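Side-chain contacts in hydrolase, putative (Plasmodium vivax, PDB 2B30), which is of unknown function but belongs to the haloacid dehalogenase superfamily and probably acts as a metal-dependent phosphatase: residues V64-G69 / V73-A78; Q135-R140 / N144-D149; I184-S189 / T193-L198. One frame throughout, in Å; residues are numbered along the deposited sequence.

Contact 1: V64-G69 / V73-A78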
# COMPACT_ATOMS: atom_id res chain seq x y z
N VAL A 64 6.27 -19.76 7.37
CA VAL A 64 5.00 -19.81 6.69
C VAL A 64 4.03 -18.91 7.44
O VAL A 64 3.93 -18.98 8.67
CB VAL A 64 4.49 -21.25 6.66
CG1 VAL A 64 3.02 -21.31 6.23
CG2 VAL A 64 5.36 -22.07 5.74
N SER A 65 3.35 -18.06 6.68
CA SER A 65 2.34 -17.16 7.24
C SER A 65 1.12 -17.14 6.32
O SER A 65 1.22 -16.84 5.13
CB SER A 65 2.89 -15.75 7.40
OG SER A 65 1.84 -14.84 7.69
N ILE A 66 -0.03 -17.45 6.89
CA ILE A 66 -1.25 -17.36 6.15
C ILE A 66 -1.76 -15.93 6.27
O ILE A 66 -1.83 -15.37 7.35
CB ILE A 66 -2.24 -18.40 6.63
CG1 ILE A 66 -1.76 -19.77 6.14
CG2 ILE A 66 -3.62 -18.08 6.08
CD1 ILE A 66 -2.47 -20.93 6.74
N CYS A 67 -2.10 -15.35 5.13
CA CYS A 67 -2.56 -13.98 5.06
C CYS A 67 -4.01 -13.99 4.58
O CYS A 67 -4.28 -14.39 3.44
CB CYS A 67 -1.65 -13.20 4.11
SG CYS A 67 0.13 -13.38 4.54
N THR A 68 -4.93 -13.58 5.44
CA THR A 68 -6.35 -13.74 5.15
C THR A 68 -7.23 -12.72 5.83
O THR A 68 -6.82 -12.06 6.78
CB THR A 68 -6.83 -15.14 5.57
OG1 THR A 68 -8.18 -15.35 5.11
CG2 THR A 68 -6.75 -15.29 7.10
N GLY A 69 -8.47 -12.64 5.34
CA GLY A 69 -9.53 -11.86 5.98
C GLY A 69 -10.09 -12.52 7.22
O GLY A 69 -10.74 -11.86 8.02
N VAL A 73 -8.29 -18.15 14.87
CA VAL A 73 -9.12 -19.27 15.30
C VAL A 73 -10.06 -19.73 14.19
O VAL A 73 -10.40 -20.90 14.11
CB VAL A 73 -9.96 -18.94 16.58
CG1 VAL A 73 -9.07 -18.64 17.76
CG2 VAL A 73 -10.92 -17.77 16.34
N GLY A 74 -10.48 -18.80 13.33
CA GLY A 74 -11.29 -19.15 12.18
C GLY A 74 -10.53 -20.10 11.27
O GLY A 74 -11.08 -21.08 10.77
N ILE A 75 -9.24 -19.80 11.08
CA ILE A 75 -8.37 -20.62 10.25
C ILE A 75 -8.00 -21.94 10.91
O ILE A 75 -7.90 -22.97 10.23
CB ILE A 75 -7.12 -19.81 9.81
CG1 ILE A 75 -7.30 -19.41 8.36
CG2 ILE A 75 -5.82 -20.60 9.97
CD1 ILE A 75 -6.23 -18.53 7.87
N LEU A 76 -7.79 -21.91 12.23
CA LEU A 76 -7.50 -23.12 13.00
C LEU A 76 -8.70 -24.08 13.06
O LEU A 76 -8.52 -25.29 13.13
CB LEU A 76 -7.07 -22.77 14.42
CG LEU A 76 -5.80 -21.95 14.64
CD1 LEU A 76 -5.36 -22.12 16.08
CD2 LEU A 76 -4.67 -22.33 13.70
N SER A 77 -9.91 -23.54 13.06
CA SER A 77 -11.11 -24.38 13.01
C SER A 77 -11.18 -25.12 11.67
O SER A 77 -11.25 -26.35 11.63
CB SER A 77 -12.36 -23.54 13.19
OG SER A 77 -12.32 -22.84 14.42
N ALA A 78 -11.12 -24.35 10.59
CA ALA A 78 -11.21 -24.89 9.25
C ALA A 78 -10.13 -25.91 9.01
O ALA A 78 -10.35 -26.88 8.29
CB ALA A 78 -11.10 -23.77 8.24
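Ile75 carries its outer chain fully extended (chi2 175°), so that its CD1 methyl ends toward Ile66 on strand 63-67 and Thr68 just beyond it. In Thr68 a chi1 of -172° places the hydroxyl opposite the backbone N and turns CG2, wedged between the N and the carbonyl carbon, toward the helix. The threonine methyl therefore meets the isoleucine end-on, CG2 of Thr68 lying 3.4 Å from CD1 of Ile75. Ile66 crosses the Ile75 side chain at a slant instead, with CB of Ile66 4.2 Å from CD1 of Ile75; the still closer approach of its CG2 branch to that methyl is too short to be reliable. Both side chains point at the helix and share the one methyl. This is the first half of a beta-alpha-beta crossover in the Rossmann-like core: strand 63-67 leads through helix 72-79 and then helix 81-87, before the chain returns in strand 94-96, parallel and adjacent to it. Thr68 occupies the position expected of, and is probably, the motif II Ser/Thr, which in relatives contacts the phosphoryl group; here its side chain lies about 6 Å from the bound calcium ion and about 4 Å from the side chain of Asp35. Its OG1 is hydrogen-bonded to Arg70 N, leaving the methyl to the apolar side. Phe34 touches both Thr68 and Ile75, and Tyr96 does the same from strand 94-96. Along the helix, Ser77 OG binds Val73 O at 2.7 Å, and Ser77 N reaches that oxygen from the opposite face of the carbonyl plane at 2.9 Å, so one acceptor takes two donors.

Contact 2: Q135-R140 / N144-D149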
# COMPACT_ATOMS: atom_id res chain seq x y z
N GLN A 135 -27.74 -8.90 9.35
CA GLN A 135 -27.00 -9.81 8.45
C GLN A 135 -25.50 -9.52 8.46
O GLN A 135 -24.78 -9.84 7.50
CB GLN A 135 -27.57 -9.72 7.04
CG GLN A 135 -27.72 -8.30 6.53
CD GLN A 135 -28.60 -8.22 5.32
OE1 GLN A 135 -29.78 -7.87 5.42
NE2 GLN A 135 -28.05 -8.56 4.16
N THR A 136 -25.03 -8.95 9.57
CA THR A 136 -23.66 -8.47 9.72
C THR A 136 -22.92 -9.23 10.82
O THR A 136 -23.39 -9.30 11.95
CB THR A 136 -23.66 -6.96 10.06
OG1 THR A 136 -24.20 -6.23 8.96
CG2 THR A 136 -22.24 -6.44 10.36
N ILE A 137 -21.76 -9.79 10.49
CA ILE A 137 -20.95 -10.52 11.48
C ILE A 137 -19.90 -9.60 12.08
O ILE A 137 -19.04 -9.07 11.38
CB ILE A 137 -20.27 -11.76 10.87
CG1 ILE A 137 -21.30 -12.64 10.17
CG2 ILE A 137 -19.56 -12.56 11.96
CD1 ILE A 137 -20.73 -13.70 9.28
N PHE A 138 -19.97 -9.41 13.39
CA PHE A 138 -19.13 -8.44 14.10
C PHE A 138 -17.91 -9.13 14.68
O PHE A 138 -18.05 -10.04 15.49
CB PHE A 138 -19.93 -7.79 15.22
CG PHE A 138 -21.08 -6.97 14.72
CD1 PHE A 138 -20.98 -5.59 14.66
CD2 PHE A 138 -22.26 -7.58 14.32
CE1 PHE A 138 -22.04 -4.83 14.21
CE2 PHE A 138 -23.33 -6.82 13.88
CZ PHE A 138 -23.21 -5.44 13.82
N HIS A 139 -16.72 -8.69 14.26
CA HIS A 139 -15.47 -9.36 14.63
C HIS A 139 -14.64 -8.51 15.59
O HIS A 139 -14.39 -7.35 15.31
CB HIS A 139 -14.63 -9.66 13.39
CG HIS A 139 -15.20 -10.73 12.50
ND1 HIS A 139 -14.87 -12.06 12.65
CD2 HIS A 139 -16.03 -10.67 11.44
CE1 HIS A 139 -15.49 -12.77 11.72
NE2 HIS A 139 -16.19 -11.95 10.97
N ARG A 140 -14.22 -9.10 16.71
CA ARG A 140 -13.22 -8.48 17.59
C ARG A 140 -12.25 -9.55 18.06
O ARG A 140 -12.64 -10.49 18.75
CB ARG A 140 -13.87 -7.81 18.80
CG ARG A 140 -12.89 -7.07 19.71
CD ARG A 140 -12.40 -5.74 19.11
NE ARG A 140 -11.42 -5.07 19.97
CZ ARG A 140 -10.15 -5.44 20.09
NH1 ARG A 140 -9.66 -6.46 19.40
NH2 ARG A 140 -9.34 -4.79 20.92
N ASN A 144 -16.29 -13.56 17.07
CA ASN A 144 -17.25 -12.89 16.22
C ASN A 144 -18.69 -13.07 16.73
O ASN A 144 -19.00 -14.04 17.42
CB ASN A 144 -17.09 -13.33 14.76
CG ASN A 144 -17.47 -14.77 14.52
OD1 ASN A 144 -18.64 -15.14 14.59
ND2 ASN A 144 -16.48 -15.60 14.21
N TYR A 145 -19.54 -12.10 16.42
CA TYR A 145 -20.86 -12.03 17.04
C TYR A 145 -21.92 -11.70 16.01
O TYR A 145 -21.66 -10.96 15.07
CB TYR A 145 -20.87 -10.97 18.14
CG TYR A 145 -19.64 -10.99 19.02
CD1 TYR A 145 -19.61 -11.74 20.19
CD2 TYR A 145 -18.50 -10.27 18.68
CE1 TYR A 145 -18.50 -11.76 21.00
CE2 TYR A 145 -17.37 -10.30 19.48
CZ TYR A 145 -17.38 -11.05 20.64
OH TYR A 145 -16.29 -11.09 21.46
N VAL A 146 -23.11 -12.24 16.20
CA VAL A 146 -24.27 -11.87 15.38
C VAL A 146 -25.48 -11.56 16.25
O VAL A 146 -25.50 -11.82 17.46
CB VAL A 146 -24.64 -12.97 14.37
CG1 VAL A 146 -23.48 -13.22 13.40
CG2 VAL A 146 -25.05 -14.25 15.10
N THR A 147 -26.50 -10.99 15.62
CA THR A 147 -27.66 -10.53 16.35
C THR A 147 -28.73 -11.65 16.42
O THR A 147 -28.77 -12.51 15.55
CB THR A 147 -28.16 -9.21 15.71
OG1 THR A 147 -28.82 -8.40 16.68
CG2 THR A 147 -29.06 -9.47 14.56
N GLU A 148 -29.54 -11.64 17.49
CA GLU A 148 -30.63 -12.63 17.72
C GLU A 148 -31.46 -12.87 16.47
O GLU A 148 -31.77 -14.02 16.13
CB GLU A 148 -31.56 -12.15 18.85
N ASP A 149 -31.78 -11.79 15.77
CA ASP A 149 -32.56 -11.82 14.53
C ASP A 149 -31.74 -12.05 13.26
O ASP A 149 -32.21 -11.75 12.17
CB ASP A 149 -33.36 -10.52 14.39
CG ASP A 149 -34.49 -10.41 15.39
OD1 ASP A 149 -35.56 -11.01 15.14
OD2 ASP A 149 -34.32 -9.73 16.43
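Phe138 and Tyr145 exchange both backbone bonds of an antiparallel hydrogen-bonded pair. Phe138 N gives a nearly straight bond to Tyr145 O (2.8 Å, 172°). Tyr145 N returns to Phe138 O at 2.7 Å along a more bent path. Each carbonyl has a further neighbour: CA of Asn144 approaches Phe138 O at 3.0 Å as a C-H...O contact, and Tyr145 O lies in the plane of the Phe138 ring at its edge, 3.5 Å from CD2. In the neighbouring non-hydrogen-bonded pair, Asn144 lays its CB over one face of the His139 imidazole, 3.3 Å from ND1. A chi1 of 67° sets the Asn144 amide alongside that ring, both side chains pointing the same way and the two planes 59° apart. The amide oxygen also lies beside CG2 of Ile137. Further along, Ile137 CG1 and Val146 CG1 pack side by side at 3.9 Å.

Backbone bonds of Ile137 and His139 go to strand 181-184 and the residue before it, so strand 136-140 is an inner strand of the cap-domain sheet characteristic of this HAD subfamily. The hairpin is thus held by main-chain polarity, while its side chains meet mostly through carbon; several polar ends are satisfied outside it, Asn144 OD1 by Ser165 OG, Thr136 OG1 by Leu132 O and Arg140 NH1 by a salt bridge to Asp112.

Contact 3: I184-S189 / T193-L198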
# COMPACT_ATOMS: atom_id res chain seq x y z
N ILE A 184 -20.39 -7.94 6.23
CA ILE A 184 -21.81 -7.84 5.90
C ILE A 184 -22.14 -8.93 4.87
O ILE A 184 -21.68 -8.88 3.72
CB ILE A 184 -22.18 -6.44 5.35
CG1 ILE A 184 -21.73 -5.35 6.33
CG2 ILE A 184 -23.68 -6.33 5.14
CD1 ILE A 184 -22.05 -3.93 5.86
N VAL A 185 -22.91 -9.93 5.30
CA VAL A 185 -23.35 -10.99 4.41
C VAL A 185 -24.46 -10.45 3.51
O VAL A 185 -25.45 -9.90 3.99
CB VAL A 185 -23.84 -12.22 5.20
CG1 VAL A 185 -24.48 -13.23 4.27
CG2 VAL A 185 -22.67 -12.86 5.94
N LEU A 186 -24.27 -10.59 2.21
CA LEU A 186 -25.11 -9.93 1.22
C LEU A 186 -25.77 -10.92 0.27
O LEU A 186 -25.20 -11.96 -0.08
CB LEU A 186 -24.31 -8.87 0.45
CG LEU A 186 -24.58 -7.39 0.74
CD1 LEU A 186 -25.00 -7.10 2.17
CD2 LEU A 186 -23.36 -6.53 0.37
N ASP A 187 -26.98 -10.57 -0.13
CA ASP A 187 -27.78 -11.35 -1.06
C ASP A 187 -27.26 -11.02 -2.45
O ASP A 187 -27.25 -9.84 -2.84
CB ASP A 187 -29.24 -10.93 -0.90
CG ASP A 187 -30.21 -11.88 -1.57
OD1 ASP A 187 -29.86 -12.46 -2.62
OD2 ASP A 187 -31.33 -12.04 -1.04
N PRO A 188 -26.82 -12.04 -3.22
CA PRO A 188 -26.18 -11.76 -4.52
C PRO A 188 -26.97 -10.81 -5.44
O PRO A 188 -26.42 -10.33 -6.43
CB PRO A 188 -26.04 -13.15 -5.15
CG PRO A 188 -26.90 -14.06 -4.33
CD PRO A 188 -26.90 -13.48 -2.96
N SER A 189 -28.24 -10.56 -5.13
CA SER A 189 -28.99 -9.48 -5.76
C SER A 189 -28.32 -8.15 -5.45
O SER A 189 -27.77 -7.49 -6.34
CB SER A 189 -30.42 -9.40 -5.22
OG SER A 189 -31.14 -10.60 -5.46
N THR A 193 -25.45 -2.96 -5.35
CA THR A 193 -26.21 -1.80 -4.84
C THR A 193 -25.78 -1.36 -3.44
O THR A 193 -25.46 -0.19 -3.22
CB THR A 193 -27.74 -2.08 -4.78
OG1 THR A 193 -28.15 -2.83 -5.94
CG2 THR A 193 -28.52 -0.77 -4.71
N VAL A 194 -25.77 -2.30 -2.51
CA VAL A 194 -25.47 -2.00 -1.11
C VAL A 194 -24.02 -1.61 -0.90
O VAL A 194 -23.74 -0.67 -0.15
CB VAL A 194 -25.84 -3.19 -0.17
CG1 VAL A 194 -25.29 -2.96 1.24
CG2 VAL A 194 -27.36 -3.39 -0.14
N ILE A 195 -23.08 -2.31 -1.55
CA ILE A 195 -21.67 -1.97 -1.40
C ILE A 195 -21.37 -0.62 -2.04
O ILE A 195 -20.63 0.18 -1.47
CB ILE A 195 -20.75 -3.04 -1.97
CG1 ILE A 195 -20.90 -4.32 -1.15
CG2 ILE A 195 -19.30 -2.55 -1.94
CD1 ILE A 195 -20.34 -5.55 -1.82
N GLY A 196 -21.96 -0.36 -3.20
CA GLY A 196 -21.88 0.96 -3.83
C GLY A 196 -22.17 2.09 -2.86
O GLY A 196 -21.32 2.94 -2.64
N ASN A 197 -23.35 2.07 -2.26
CA ASN A 197 -23.75 3.11 -1.29
C ASN A 197 -22.87 3.12 -0.05
O ASN A 197 -22.68 4.17 0.58
CB ASN A 197 -25.21 2.94 -0.86
CG ASN A 197 -26.15 2.75 -2.03
OD1 ASN A 197 -26.09 3.48 -3.02
ND2 ASN A 197 -27.01 1.74 -1.95
N LEU A 198 -22.36 1.94 0.31
CA LEU A 198 -21.45 1.82 1.45
C LEU A 198 -20.09 2.47 1.11
O LEU A 198 -19.54 3.23 1.91
CB LEU A 198 -21.27 0.34 1.82
CG LEU A 198 -20.63 -0.03 3.16
CD1 LEU A 198 -21.38 0.56 4.34
CD2 LEU A 198 -20.56 -1.55 3.28
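A wholly apolar contact joins the end of strand 181-184 and the loop behind it to helix 191-201, the next element of the chain, in a beta-alpha connection of the cap domain. Leu186 does most of the work: its side chain crosses that of Ile195 at a slant, with Leu186 CD2 3.6 Å from CG1 and 3.9 Å from CD1 of Ile195. Val194, one position earlier on the helix, adds a looser touch, its CG1 standing 4.2 Å from Leu186 CD2. Two residues before Leu186, Ile184 makes a separate meeting one helical turn on. With chi2 at 179° its chain is extended, and CD1 arrives tip to tip at Leu198 CD2, 3.8 Å away. Val194 and Leu198 thus lie a turn apart on the face of the helix directed at the sheet. The loop backbone is held by a bond outside the contact, Leu186 N to His215 ND1. Helix 117-129 lies against the same layer, Leu127 touching Ile184 and Tyr126 touching Leu198, while on the sheet side Ile184 packs on Thr136 of strand 136-140 and pairs through its backbone with Ala216 of strand 216-220.

All three contacts are largely buried, but they belong to two parts of the fold. Measured from the centre of each contact to the centre of the chain, contact 1 lies nearest, at about 7 Å, in the metal-binding core; contacts 2 and 3 lie about 18 and 20 Å out, in the cap sheet and its helical layer. Contact 2 binds strand to strand through backbone polarity, whereas contacts 1 and 3 press helix residues on a strand or its outgoing loop through apolar side chains alone. Contacts 2 and 3 adjoin: Gln135 O and Val185 N, 2.9 Å apart, probably hydrogen-bond. Contact 1 touches neither, though Val73 N is hydrogen-bonded to Glu142 in the hairpin turn of contact 2.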